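Flagellar hook-associated protein (Burkholderia pseudomallei, PDB 4UT1) probably serves as a structural component of the bacterial flagellum, at the junction that joins the hook to the filament. Local coordinates at residues S181-A184 / Q185-Q189; R207-A210 / V211-S215; S533-Q536 / P537-G541; K584-N588 / G589-L593. One frame throughout, in Å; residues are numbered along the deposited sequence.

Contact 1. Residues S181-A184 / Q185-Q189; sequences SQIA and QLNEQ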
loop_
_atom_site.group_PDB
_atom_site.type_symbol
_atom_site.label_atom_id
_atom_site.label_comp_id
_atom_site.label_asym_id
_atom_site.label_seq_id
_atom_site.Cartn_x
_atom_site.Cartn_y
_atom_site.Cartn_z
ATOM N N SER A 181 -3.001 24.506 34.075
ATOM C CA SER A 181 -3.852 25.309 34.938
ATOM C C SER A 181 -3.343 25.296 36.382
ATOM O O SER A 181 -3.334 26.330 37.049
ATOM C CB SER A 181 -5.296 24.810 34.880
ATOM O OG SER A 181 -6.090 25.503 35.824
ATOM N N GLN A 182 -2.908 24.132 36.858
ATOM C CA GLN A 182 -2.393 24.002 38.222
ATOM C C GLN A 182 -1.144 24.834 38.435
ATOM O O GLN A 182 -0.977 25.475 39.476
ATOM C CB GLN A 182 -2.070 22.545 38.555
ATOM C CG GLN A 182 -3.253 21.633 38.667
ATOM C CD GLN A 182 -2.819 20.196 38.926
ATOM O OE1 GLN A 182 -1.742 19.956 39.471
ATOM N NE2 GLN A 182 -3.644 19.238 38.514
ATOM N N ILE A 183 -0.267 24.818 37.442
ATOM C CA ILE A 183 0.988 25.544 37.511
ATOM C C ILE A 183 0.753 27.066 37.459
ATOM O O ILE A 183 1.397 27.823 38.191
ATOM C CB ILE A 183 1.937 25.103 36.378
ATOM C CG1 ILE A 183 2.393 23.650 36.618
ATOM C CG2 ILE A 183 3.134 26.040 36.280
ATOM C CD1 ILE A 183 2.958 22.956 35.382
ATOM N N ALA A 184 -0.175 27.516 36.616
ATOM C CA ALA A 184 -0.537 28.941 36.614
ATOM C C ALA A 184 -1.114 29.331 37.979
ATOM O O ALA A 184 -0.774 30.387 38.519
ATOM C CB ALA A 184 -1.536 29.254 35.511
ATOM N N GLN A 185 -1.988 28.480 38.518
ATOM C CA GLN A 185 -2.601 28.724 39.829
ATOM C C GLN A 185 -1.529 28.837 40.908
ATOM O O GLN A 185 -1.603 29.698 41.788
ATOM C CB GLN A 185 -3.598 27.615 40.190
ATOM C CG GLN A 185 -4.971 27.724 39.516
ATOM C CD GLN A 185 -5.886 26.542 39.826
ATOM O OE1 GLN A 185 -6.374 26.401 40.944
ATOM N NE2 GLN A 185 -6.123 25.695 38.831
ATOM N N LEU A 186 -0.529 27.964 40.829
ATOM C CA LEU A 186 0.555 27.931 41.800
ATOM C C LEU A 186 1.495 29.122 41.663
ATOM O O LEU A 186 1.973 29.643 42.671
ATOM C CB LEU A 186 1.329 26.607 41.681
ATOM C CG LEU A 186 0.521 25.415 42.201
ATOM C CD1 LEU A 186 1.167 24.065 41.846
ATOM C CD2 LEU A 186 0.327 25.516 43.710
ATOM N N ASN A 187 1.763 29.555 40.428
ATOM C CA ASN A 187 2.507 30.791 40.209
ATOM C C ASN A 187 1.894 31.952 41.002
ATOM O O ASN A 187 2.602 32.687 41.689
ATOM C CB ASN A 187 2.558 31.144 38.714
ATOM C CG ASN A 187 3.583 30.313 37.952
ATOM O OD1 ASN A 187 4.503 29.747 38.545
ATOM N ND2 ASN A 187 3.436 30.251 36.631
ATOM N N GLU A 188 0.572 32.091 40.910
ATOM C CA GLU A 188 -0.160 33.148 41.609
ATOM C C GLU A 188 -0.141 32.953 43.124
ATOM O O GLU A 188 0.062 33.908 43.879
ATOM C CB GLU A 188 -1.611 33.212 41.109
ATOM C CG GLU A 188 -2.498 34.227 41.842
ATOM C CD GLU A 188 -2.185 35.670 41.477
ATOM O OE1 GLU A 188 -1.302 35.897 40.625
ATOM O OE2 GLU A 188 -2.824 36.575 42.052
ATOM N N GLN A 189 -0.356 31.719 43.567
ATOM C CA GLN A 189 -0.376 31.410 44.998
ATOM C C GLN A 189 0.992 31.615 45.644
ATOM O O GLN A 189 1.093 32.071 46.785
ATOM C CB GLN A 189 -0.849 29.972 45.221
ATOM C CG GLN A 189 -2.321 29.770 44.902
ATOM C CD GLN A 189 -2.718 28.307 44.832
ATOM O OE1 GLN A 189 -1.885 27.436 44.585
ATOM N NE2 GLN A 189 -4.000 28.032 45.051
#
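The carbonyl oxygen of S181 is gripped twice by one residue, Q185, a single helical turn further on. The backbone N of Q185 reaches S181 O at 2.9 Å in a nearly straight bond, and the side-chain NE2 of the same glutamine adds a weak second bond to that oxygen at 3.4 Å. NE2 is also held by the serine hydroxyl, with S181 OG accepting from Q185 NE2 at 3.0 Å close to the plane of the amide. Two torsions make this possible. S181 OG stands anti to its own backbone N (chi1 174°), which sets it beside the carbonyl carbon, while the glutamine chain starts beside its backbone N (chi1 -79°) and runs back along the helix, its CG passing over S181 O. The next two residues continue the i to i+4 ladder, L186 N to Q182 O and N187 N to I183 O. On the buried flank, L186 CG lies against Q182 O at 3.1 Å, and the I183 and L186 side chains pack on helix 201-215. N187 spends its amide away from this turn: ND2 donates to G242 O and Y229 O, and OD1 accepts from R207. E188 OE1 bonds N243. The segment belongs to the long helix 134-193, in a region predicted to form a coiled coil. The chemistry is thus two-sided: apolar branches and an asparagine amide bonded at both ends face the neighbouring elements, whereas a serine-glutamine pair closes on itself along the exposed side, a contact of neutral dipoles that probably restricts the glutamine chain.

Contact 2. Residues R207-A210 / V211-S215; sequences RDLA and VSKLS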
loop_
_atom_site.group_PDB
_atom_site.type_symbol
_atom_site.label_atom_id
_atom_site.label_comp_id
_atom_site.label_asym_id
_atom_site.label_seq_id
_atom_site.Cartn_x
_atom_site.Cartn_y
_atom_site.Cartn_z
ATOM N N ARG A 207 4.185 22.652 42.729
ATOM C CA ARG A 207 4.394 23.146 41.377
ATOM C C ARG A 207 5.405 22.273 40.629
ATOM O O ARG A 207 5.191 21.917 39.467
ATOM C CB ARG A 207 4.859 24.597 41.409
ATOM C CG ARG A 207 4.969 25.248 40.037
ATOM C CD ARG A 207 5.272 26.744 40.155
ATOM N NE ARG A 207 6.516 26.999 40.876
ATOM C CZ ARG A 207 7.073 28.201 41.016
ATOM N NH1 ARG A 207 6.504 29.273 40.474
ATOM N NH2 ARG A 207 8.207 28.331 41.693
ATOM N N ASP A 208 6.502 21.929 41.299
ATOM C CA ASP A 208 7.522 21.064 40.704
ATOM C C ASP A 208 6.980 19.687 40.340
ATOM O O ASP A 208 7.327 19.138 39.299
ATOM C CB ASP A 208 8.710 20.909 41.653
ATOM C CG ASP A 208 9.612 22.120 41.653
ATOM O OD1 ASP A 208 9.920 22.628 40.559
ATOM O OD2 ASP A 208 10.009 22.564 42.749
ATOM N N LEU A 209 6.147 19.127 41.209
ATOM C CA LEU A 209 5.520 17.842 40.932
ATOM C C LEU A 209 4.593 17.955 39.729
ATOM O O LEU A 209 4.465 17.018 38.940
ATOM C CB LEU A 209 4.744 17.341 42.146
ATOM C CG LEU A 209 3.873 16.106 41.903
ATOM C CD1 LEU A 209 4.697 14.961 41.314
ATOM C CD2 LEU A 209 3.183 15.670 43.188
ATOM N N ALA A 210 3.945 19.110 39.595
ATOM C CA ALA A 210 3.064 19.351 38.459
ATOM C C ALA A 210 3.874 19.367 37.166
ATOM O O ALA A 210 3.482 18.747 36.177
ATOM C CB ALA A 210 2.299 20.662 38.638
ATOM N N VAL A 211 5.008 20.063 37.177
ATOM C CA VAL A 211 5.873 20.117 36.002
ATOM C C VAL A 211 6.371 18.722 35.634
ATOM O O VAL A 211 6.492 18.382 34.450
ATOM C CB VAL A 211 7.084 21.037 36.225
ATOM C CG1 VAL A 211 8.100 20.857 35.105
ATOM C CG2 VAL A 211 6.638 22.497 36.325
ATOM N N SER A 212 6.671 17.927 36.656
ATOM C CA SER A 212 7.131 16.556 36.451
ATOM C C SER A 212 6.071 15.777 35.714
ATOM O O SER A 212 6.314 15.254 34.621
ATOM C CB SER A 212 7.459 15.875 37.782
ATOM O OG SER A 212 7.638 14.474 37.605
ATOM N N LYS A 213 4.890 15.714 36.319
ATOM C CA LYS A 213 3.752 15.040 35.717
ATOM C C LYS A 213 3.528 15.534 34.291
ATOM O O LYS A 213 3.338 14.737 33.379
ATOM C CB LYS A 213 2.491 15.247 36.561
ATOM C CG LYS A 213 2.621 14.789 38.021
ATOM C CD LYS A 213 3.172 13.372 38.153
ATOM C CE LYS A 213 2.170 12.319 37.710
ATOM N NZ LYS A 213 2.625 10.937 38.066
ATOM N N LEU A 214 3.573 16.849 34.097
ATOM C CA LEU A 214 3.393 17.432 32.769
ATOM C C LEU A 214 4.415 16.934 31.725
ATOM O O LEU A 214 4.056 16.636 30.582
ATOM C CB LEU A 214 3.445 18.966 32.877
ATOM C CG LEU A 214 3.415 19.756 31.563
ATOM C CD1 LEU A 214 2.165 19.434 30.749
ATOM C CD2 LEU A 214 3.492 21.253 31.850
ATOM N N SER A 215 5.685 16.837 32.110
ATOM C CA SER A 215 6.720 16.439 31.162
ATOM C C SER A 215 6.565 14.978 30.731
ATOM O O SER A 215 7.106 14.575 29.705
ATOM C CB SER A 215 8.113 16.670 31.756
ATOM O OG SER A 215 8.339 15.830 32.875
#
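A210 and V211 sit on the close-packed flank of this helical turn, and L209 and K213 on its looser one. The packed side owes its tightness to the buried side chains of A210, V211 and L214, and L214 N donates to A210 O in a short bond of 2.8 Å. V211 turns CG2 back over the preceding turn, 3.5 Å from R207 O, because its CG1 takes the place anti to the backbone N (chi1 169°) and leaves CG2 beside it. L214 CB rests on A210 O at 3.3 Å. Beyond the turn, V211 and L214 meet strands 220-225 and 228-233. The segments are the last turns of helix 201-215 in the FlgK helical domain, which packs on helix 134-193, on helix 80-106 and on the first strands of the antiparallel sheet that follows it. Besides its bond to N187, R207 NH1 reaches G227 O, and the arginine forms a cation-pi contact with Y229, whose hydroxyl is bonded by D208 OD1. On the open side the side chains meet through hydrocarbon, above a backbone bond. L209 and K213 lie alongside each other with their ends in the same direction, L209 CD1 3.9 Å from K213 CD. With CG beside its backbone N (chi1 -57°), the lysine brings K213 CG to 3.0 Å from L209 O, and bends further out shape the rest of the chain. The backbone N of K213 bonds that same oxygen almost in line, at 177°. At the C-terminal end, S215 OG donates to S212 O at 2.7 Å, in the carbonyl plane on a lone pair.

Contact 3. Residues S533-Q536 / P537-G541; sequences STTQ and PAPSG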
loop_
_atom_site.group_PDB
_atom_site.type_symbol
_atom_site.label_atom_id
_atom_site.label_comp_id
_atom_site.label_asym_id
_atom_site.label_seq_id
_atom_site.Cartn_x
_atom_site.Cartn_y
_atom_site.Cartn_z
ATOM N N SER A 533 -1.950 -8.316 -33.361
ATOM C CA SER A 533 -2.589 -7.447 -34.330
ATOM C C SER A 533 -1.603 -6.361 -34.739
ATOM O O SER A 533 -1.034 -5.672 -33.887
ATOM C CB SER A 533 -3.862 -6.825 -33.751
ATOM O OG SER A 533 -4.455 -5.953 -34.691
ATOM N N THR A 534 -1.389 -6.221 -36.042
ATOM C CA THR A 534 -0.480 -5.205 -36.542
ATOM C C THR A 534 -0.948 -3.806 -36.119
ATOM O O THR A 534 -0.164 -3.007 -35.627
ATOM C CB THR A 534 -0.353 -5.295 -38.063
ATOM O OG1 THR A 534 0.156 -6.599 -38.408
ATOM C CG2 THR A 534 0.583 -4.214 -38.590
ATOM N N THR A 535 -2.231 -3.524 -36.292
ATOM C CA THR A 535 -2.798 -2.299 -35.735
ATOM C C THR A 535 -3.076 -2.488 -34.237
ATOM O O THR A 535 -3.643 -3.507 -33.825
ATOM C CB THR A 535 -4.094 -1.893 -36.464
ATOM O OG1 THR A 535 -5.052 -2.948 -36.358
ATOM C CG2 THR A 535 -3.826 -1.644 -37.923
ATOM N N GLN A 536 -2.656 -1.516 -33.429
ATOM C CA GLN A 536 -2.865 -1.553 -31.980
ATOM C C GLN A 536 -3.551 -0.272 -31.531
ATOM O O GLN A 536 -3.124 0.812 -31.922
ATOM C CB GLN A 536 -1.532 -1.719 -31.234
ATOM C CG GLN A 536 -0.856 -3.063 -31.435
ATOM C CD GLN A 536 -1.528 -4.164 -30.639
ATOM O OE1 GLN A 536 -1.994 -3.942 -29.521
ATOM N NE2 GLN A 536 -1.583 -5.355 -31.213
ATOM N N PRO A 537 -4.612 -0.385 -30.710
ATOM C CA PRO A 537 -5.188 -1.641 -30.216
ATOM C C PRO A 537 -5.832 -2.462 -31.326
ATOM O O PRO A 537 -6.188 -1.928 -32.378
ATOM C CB PRO A 537 -6.243 -1.173 -29.210
ATOM C CG PRO A 537 -6.608 0.193 -29.662
ATOM C CD PRO A 537 -5.337 0.788 -30.189
ATOM N N ALA A 538 -5.990 -3.752 -31.072
ATOM C CA ALA A 538 -6.515 -4.682 -32.058
ATOM C C ALA A 538 -7.961 -4.386 -32.450
ATOM O O ALA A 538 -8.841 -4.302 -31.598
ATOM C CB ALA A 538 -6.404 -6.098 -31.532
ATOM N N PRO A 539 -8.211 -4.231 -33.754
ATOM C CA PRO A 539 -9.587 -4.141 -34.242
ATOM C C PRO A 539 -10.296 -5.465 -34.014
ATOM O O PRO A 539 -9.629 -6.505 -33.933
ATOM C CB PRO A 539 -9.421 -3.845 -35.738
ATOM C CG PRO A 539 -8.028 -3.339 -35.884
ATOM C CD PRO A 539 -7.229 -4.046 -34.831
ATOM N N SER A 540 -11.620 -5.430 -33.906
ATOM C CA SER A 540 -12.397 -6.641 -33.671
ATOM C C SER A 540 -12.101 -7.710 -34.726
ATOM O O SER A 540 -11.974 -7.406 -35.907
ATOM C CB SER A 540 -13.893 -6.317 -33.655
ATOM O OG SER A 540 -14.657 -7.451 -33.276
ATOM N N GLY A 541 -11.969 -8.959 -34.289
ATOM C CA GLY A 541 -11.794 -10.067 -35.209
ATOM C C GLY A 541 -10.362 -10.364 -35.614
ATOM O O GLY A 541 -10.104 -11.353 -36.302
#
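S533 and A538 touch through their methylene and methyl groups where the chain doubles back, and the serine side chain can be followed outward from there. S533 CB meets A538 CB at 3.5 Å, tighter than ordinary carbon contact. From CB the hydroxyl swings anti to the backbone N (chi1 178°), which carries OG across the inside of the turn. There S533 OG donates to T535 O at 2.7 Å, in the carbonyl plane on a lone pair, and the same OG also lies 3.4 Å from P539 CD. The carbonyl of T535 is approached from the following segment by A538, whose CA makes a CH...O contact with T535 O at 3.6 Å. The hydroxyl bond closes the first limb of the bend on itself, and the weak carbon donor joins the second limb to it.

Q536 supplies a second internal tie. Bent at chi2 (-76°), its chain curls back over the turn, and Q536 NE2 donates to S533 O at 2.7 Å, again on a lone pair and close to its own amide plane. The same NE2 also bonds N544 OD1, which accepts in addition from the backbone N of S533, so this asparagine fastens the start of the loop. P539 O is taken by Q474. The peptide between Q536 and P537 is cis, which brings their CA atoms to 2.9 Å and makes the sharp reversal that sets A538 and P539 beside S533. Residues T535-A538 thus form a type VIb cis-proline turn, in the loop linking strands 527-533 and 546-551 at the surface of the D3 domain.

Contact 4. Residues K584-N588 / G589-L593; sequences KTMNN and GTTTL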
loop_
_atom_site.group_PDB
_atom_site.type_symbol
_atom_site.label_atom_id
_atom_site.label_comp_id
_atom_site.label_asym_id
_atom_site.label_seq_id
_atom_site.Cartn_x
_atom_site.Cartn_y
_atom_site.Cartn_z
ATOM N N LYS A 584 7.479 -11.442 -8.854
ATOM C CA LYS A 584 8.090 -10.362 -8.083
ATOM C C LYS A 584 7.464 -9.003 -8.394
ATOM O O LYS A 584 7.941 -8.258 -9.256
ATOM C CB LYS A 584 9.596 -10.334 -8.329
ATOM C CG LYS A 584 10.280 -11.627 -7.920
ATOM C CD LYS A 584 11.793 -11.518 -8.005
ATOM C CE LYS A 584 12.451 -12.869 -7.780
ATOM N NZ LYS A 584 13.934 -12.776 -7.788
ATOM N N THR A 585 6.408 -8.667 -7.657
ATOM C CA THR A 585 5.605 -7.492 -7.962
ATOM C C THR A 585 5.827 -6.341 -6.996
ATOM O O THR A 585 5.350 -5.226 -7.229
ATOM C CB THR A 585 4.108 -7.845 -7.963
ATOM O OG1 THR A 585 3.742 -8.387 -6.683
ATOM C CG2 THR A 585 3.812 -8.865 -9.059
ATOM N N MET A 586 6.546 -6.616 -5.911
ATOM C CA MET A 586 6.737 -5.641 -4.854
ATOM C C MET A 586 8.170 -5.127 -4.819
ATOM O O MET A 586 9.093 -5.792 -5.306
ATOM C CB MET A 586 6.357 -6.244 -3.494
ATOM C CG MET A 586 4.917 -6.771 -3.429
ATOM S SD MET A 586 3.694 -5.543 -3.947
ATOM C CE MET A 586 3.919 -4.277 -2.698
ATOM N N ASN A 587 8.336 -3.942 -4.232
ATOM C CA ASN A 587 9.640 -3.301 -4.093
ATOM C C ASN A 587 10.355 -3.210 -5.434
ATOM O O ASN A 587 11.477 -3.695 -5.586
ATOM C CB ASN A 587 10.513 -4.051 -3.082
ATOM C CG ASN A 587 9.865 -4.159 -1.710
ATOM O OD1 ASN A 587 9.899 -5.214 -1.076
ATOM N ND2 ASN A 587 9.268 -3.068 -1.248
ATOM N N ASN A 588 9.680 -2.599 -6.403
ATOM C CA ASN A 588 10.223 -2.403 -7.745
ATOM C C ASN A 588 10.607 -3.704 -8.447
ATOM O O ASN A 588 11.697 -3.823 -9.013
ATOM C CB ASN A 588 11.430 -1.467 -7.686
ATOM C CG ASN A 588 11.069 -0.092 -7.162
ATOM O OD1 ASN A 588 10.274 0.043 -6.232
ATOM N ND2 ASN A 588 11.645 0.939 -7.766
ATOM N N GLY A 589 9.699 -4.674 -8.422
ATOM C CA GLY A 589 9.885 -5.909 -9.163
ATOM C C GLY A 589 10.957 -6.814 -8.586
ATOM O O GLY A 589 11.551 -7.618 -9.305
ATOM N N THR A 590 11.193 -6.702 -7.283
ATOM C CA THR A 590 12.276 -7.448 -6.654
ATOM C C THR A 590 11.811 -8.481 -5.621
ATOM O O THR A 590 12.550 -9.414 -5.304
ATOM C CB THR A 590 13.274 -6.492 -5.975
ATOM O OG1 THR A 590 12.653 -5.861 -4.846
ATOM C CG2 THR A 590 13.743 -5.427 -6.969
ATOM N N THR A 591 10.603 -8.329 -5.087
ATOM C CA THR A 591 10.149 -9.271 -4.064
ATOM C C THR A 591 8.734 -9.781 -4.318
ATOM O O THR A 591 7.913 -9.104 -4.937
ATOM C CB THR A 591 10.204 -8.647 -2.651
ATOM O OG1 THR A 591 8.989 -7.936 -2.389
ATOM C CG2 THR A 591 11.398 -7.703 -2.522
ATOM N N THR A 592 8.471 -10.986 -3.828
ATOM C CA THR A 592 7.173 -11.633 -3.963
ATOM C C THR A 592 6.205 -11.119 -2.898
ATOM O O THR A 592 6.587 -10.334 -2.034
ATOM C CB THR A 592 7.289 -13.155 -3.823
ATOM O OG1 THR A 592 7.633 -13.475 -2.472
ATOM C CG2 THR A 592 8.368 -13.702 -4.749
ATOM N N LEU A 593 4.953 -11.556 -2.977
ATOM C CA LEU A 593 3.946 -11.149 -2.007
ATOM C C LEU A 593 4.336 -11.580 -0.592
ATOM O O LEU A 593 4.248 -10.792 0.350
ATOM C CB LEU A 593 2.578 -11.728 -2.385
ATOM C CG LEU A 593 1.948 -11.199 -3.672
ATOM C CD1 LEU A 593 0.706 -11.989 -4.044
ATOM C CD2 LEU A 593 1.612 -9.737 -3.513
#
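Backbone hydrogen bonds first join M586 and T591, an antiparallel hydrogen-bonded pair. M586 N donates to T591 O and T591 N to M586 O, each at 3.0 Å; M586 O takes T590 N as well, and the two donors come from opposite faces of its carbonyl plane. Side-chain bonds add to this. T590 OG1 donates to N587 O at 2.6 Å, and T591 OG1 to N587 OD1 at 3.2 Å, from above the plane of the amide and not on a lone pair. T591 OG1 sits between its own backbone N and carbonyl carbon (chi1 87°), a placing that also brings it to 3.3 Å from M586 CB. Carbon donors make a third group: G589 CA to K584 O at 3.1 Å and K584 CA to T591 O at 3.4 Å. Apolar contact is slight, M586 CG meeting L593 CD2, with both residues lying on S313 of helix 287-322, where T585 OG1 also bonds the serine hydroxyl. T592 OG1 bonds G595 N. The result is a tight hairpin-like turn through three residues of positive phi (N587-G589), with geometry that fits classic beta bulges at the M586-T591 bridge, ending in the N-cap of helix 593-630.

Contacts 1 and 2 are partly buried helical turns in the same domain, on consecutive helices that touch each other, I183 against A210 and V211, and L186 against R207. Their bonds are mostly regular i to i+4 backbone ties, while most buried side chains turn to neighbouring elements. Contacts 3 and 4 lie in loops, where side-chain hydroxyls and amides do much of the bonding. Contact 3 is a surface bend in the D3 domain, on the opposite side of the chain's centre from contacts 1 and 2. Contact 4, nearer that centre, is partly buried beside helix 287-322, its centre about 32 Å from that of contact 3.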